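PDB 6GNF: glycogen synthase, which belongs to the starch and bacterial glycogen synthase family of glycosyltransferases and is seen here with adenosine-5'-diphosphate and a glycan bound. Local coordinates for residues A32-T37 against Y68-D73. Sequence-based numbering, arbitrary orientation.
Sequences APYSKT and YEDAWD. With GLC (alpha-D-glucopyranose), chain D.
Tyr34 reaches Tyr68 and Asp70 with different parts of one side chain. Its ring turns an edge to a face of the Tyr68 ring in a T-shaped stack, planes at 69°; CD1 of Tyr34 comes within 3.8 Å of CG of Tyr68. Nearer the backbone, CB of Tyr34 makes a CH-pi contact over the same ring, 4.1 Å from its centroid. At the far end, Tyr34 OH donates to the syn lone pair of Asp70 OD2 (2.8 Å). The carboxylate comes up at the OH/CE1 edge of the phenol, its plane turned 31° from the ring's, with OD1 beside CE1. A water in the plane of the Tyr68 ring, at its edge, ties Tyr68 OH (2.6 Å) to the carbonyl of Tyr34.

A type I turn from Tyr68 to Ala71 brings ring and carboxylate to one tyrosine, while Ser35 OG is hydrogen-bonded to Val31 N within the opposing loop. In this starch synthase catalytic domain the same loop carries Lys36 of the ADP pocket and Thr37, whose OG1 accepts from glucose O6. The contact joins the loop between strand 23-27 and helix 39-54 to the turn entering edge strand 72-82, where Tyr34 and Asp70 both touch Ser94 of strand 85-96.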
loop_
_atom_site.group_PDB
_atom_site.type_symbol
_atom_site.label_atom_id
_atom_site.label_comp_id
_atom_site.label_asym_id
_atom_site.label_seq_id
_atom_site.Cartn_x
_atom_site.Cartn_y
_atom_site.Cartn_z
ATOM N N ALA A 32 -8.828 0.471 -5.706
ATOM C CA ALA A 32 -9.525 1.716 -5.407
ATOM C C ALA A 32 -10.349 2.123 -6.620
ATOM O O ALA A 32 -9.980 1.817 -7.747
ATOM C CB ALA A 32 -8.531 2.821 -5.058
ATOM N N PRO A 33 -11.483 2.811 -6.395
ATOM C CA PRO A 33 -12.059 3.197 -5.108
ATOM C C PRO A 33 -13.013 2.145 -4.529
ATOM O O PRO A 33 -13.625 2.363 -3.505
ATOM C CB PRO A 33 -12.818 4.477 -5.454
ATOM C CG PRO A 33 -13.277 4.260 -6.863
ATOM C CD PRO A 33 -12.285 3.331 -7.518
ATOM N N TYR A 34 -13.057 0.961 -5.116
ATOM C CA TYR A 34 -14.027 -0.060 -4.720
ATOM C C TYR A 34 -13.607 -0.678 -3.382
ATOM O O TYR A 34 -14.414 -0.874 -2.475
ATOM C CB TYR A 34 -14.056 -1.160 -5.778
ATOM C CG TYR A 34 -14.397 -0.691 -7.179
ATOM C CD1 TYR A 34 -15.724 -0.664 -7.615
ATOM C CD2 TYR A 34 -13.401 -0.294 -8.077
ATOM C CE1 TYR A 34 -16.051 -0.247 -8.893
ATOM C CE2 TYR A 34 -13.718 0.127 -9.355
ATOM C CZ TYR A 34 -15.046 0.148 -9.764
ATOM O OH TYR A 34 -15.415 0.553 -11.035
ATOM N N SER A 35 -12.330 -1.036 -3.304
ATOM C CA SER A 35 -11.773 -1.641 -2.120
ATOM C C SER A 35 -10.379 -1.058 -1.874
ATOM O O SER A 35 -9.576 -0.963 -2.802
ATOM C CB SER A 35 -11.711 -3.165 -2.328
ATOM O OG SER A 35 -10.993 -3.515 -3.498
ATOM N N LYS A 36 -10.068 -0.729 -0.626
ATOM C CA LYS A 36 -8.850 -0.004 -0.298
ATOM C C LYS A 36 -8.682 0.084 1.208
ATOM O O LYS A 36 -9.612 0.454 1.909
ATOM C CB LYS A 36 -8.944 1.406 -0.865
ATOM C CG LYS A 36 -7.850 2.383 -0.404
ATOM C CD LYS A 36 -7.606 3.506 -1.420
ATOM C CE LYS A 36 -7.519 4.903 -0.806
ATOM N NZ LYS A 36 -6.318 5.101 0.049
ATOM N N THR A 37 -7.493 -0.275 1.685
ATOM C CA THR A 37 -7.095 -0.152 3.096
ATOM C C THR A 37 -5.829 0.724 3.166
ATOM O O THR A 37 -5.280 0.963 4.243
ATOM C CB THR A 37 -6.765 -1.536 3.712
ATOM O OG1 THR A 37 -5.538 -2.064 3.154
ATOM C CG2 THR A 37 -7.911 -2.531 3.509
ATOM N N TYR A 68 -20.933 -3.973 -5.929
ATOM C CA TYR A 68 -20.575 -2.728 -6.612
ATOM C C TYR A 68 -21.607 -2.407 -7.674
ATOM O O TYR A 68 -21.935 -3.265 -8.488
ATOM C CB TYR A 68 -19.187 -2.833 -7.240
ATOM C CG TYR A 68 -18.131 -3.313 -6.269
ATOM C CD1 TYR A 68 -17.928 -2.659 -5.065
ATOM C CD2 TYR A 68 -17.345 -4.426 -6.553
ATOM C CE1 TYR A 68 -16.964 -3.089 -4.166
ATOM C CE2 TYR A 68 -16.386 -4.865 -5.660
ATOM C CZ TYR A 68 -16.197 -4.192 -4.468
ATOM O OH TYR A 68 -15.234 -4.647 -3.591
ATOM N N GLU A 69 -22.103 -1.174 -7.665
ATOM C CA GLU A 69 -23.259 -0.800 -8.487
ATOM C C GLU A 69 -23.014 -0.844 -9.989
ATOM O O GLU A 69 -23.918 -1.158 -10.746
ATOM C CB GLU A 69 -23.755 0.596 -8.109
ATOM C CG GLU A 69 -24.461 0.641 -6.763
ATOM C CD GLU A 69 -25.404 1.820 -6.635
ATOM O OE1 GLU A 69 -26.632 1.596 -6.542
ATOM O OE2 GLU A 69 -24.922 2.973 -6.638
ATOM N N ASP A 70 -21.788 -0.561 -10.411
ATOM C CA ASP A 70 -21.460 -0.514 -11.833
ATOM C C ASP A 70 -21.024 -1.876 -12.411
ATOM O O ASP A 70 -20.628 -1.952 -13.573
ATOM C CB ASP A 70 -20.372 0.540 -12.094
ATOM C CG ASP A 70 -19.062 0.233 -11.384
ATOM O OD1 ASP A 70 -19.056 -0.677 -10.536
ATOM O OD2 ASP A 70 -18.073 0.963 -11.623
ATOM N N ALA A 71 -21.125 -2.944 -11.622
ATOM C CA ALA A 71 -20.640 -4.251 -12.036
ATOM C C ALA A 71 -21.785 -5.206 -12.327
ATOM O O ALA A 71 -22.607 -5.461 -11.463
ATOM C CB ALA A 71 -19.758 -4.845 -10.952
ATOM N N TRP A 72 -21.776 -5.816 -13.504
ATOM C CA TRP A 72 -22.839 -6.734 -13.900
ATOM C C TRP A 72 -22.381 -8.192 -13.787
ATOM O O TRP A 72 -21.212 -8.525 -13.932
ATOM C CB TRP A 72 -23.327 -6.424 -15.329
ATOM C CG TRP A 72 -22.313 -6.719 -16.439
ATOM C CD1 TRP A 72 -22.104 -7.925 -17.072
ATOM C CD2 TRP A 72 -21.388 -5.788 -17.036
ATOM N NE1 TRP A 72 -21.105 -7.795 -18.016
ATOM C CE2 TRP A 72 -20.652 -6.499 -18.015
ATOM C CE3 TRP A 72 -21.113 -4.427 -16.839
ATOM C CZ2 TRP A 72 -19.660 -5.891 -18.790
ATOM C CZ3 TRP A 72 -20.118 -3.825 -17.610
ATOM C CH2 TRP A 72 -19.405 -4.558 -18.573
ATOM N N ASP A 73 -23.334 -9.083 -13.564
ATOM C CA ASP A 73 -23.068 -10.516 -13.522
ATOM C C ASP A 73 -22.819 -11.020 -14.946
ATOM O O ASP A 73 -23.674 -10.901 -15.797
ATOM C CB ASP A 73 -24.269 -11.245 -12.900
ATOM C CG ASP A 73 -24.027 -12.746 -12.697
ATOM O OD1 ASP A 73 -23.031 -13.290 -13.196
ATOM O OD2 ASP A 73 -24.849 -13.431 -12.045
HETATM C C1 GLC D . -3.176 -7.133 6.773
HETATM C C2 GLC D . -2.835 -7.745 5.405
HETATM C C3 GLC D . -1.836 -6.849 4.679
HETATM C C4 GLC D . -2.393 -5.433 4.567
HETATM C C5 GLC D . -2.666 -4.901 5.980
HETATM C C6 GLC D . -3.161 -3.448 6.019
HETATM O O2 GLC D . -2.263 -9.050 5.551
HETATM O O3 GLC D . -1.520 -7.361 3.384
HETATM O O4 GLC D . -1.430 -4.637 3.867
HETATM O O5 GLC D . -3.614 -5.771 6.622
HETATM O O6 GLC D . -4.414 -3.281 5.335
HETATM O O HOH W 1 -15.039 -3.394 -1.304
#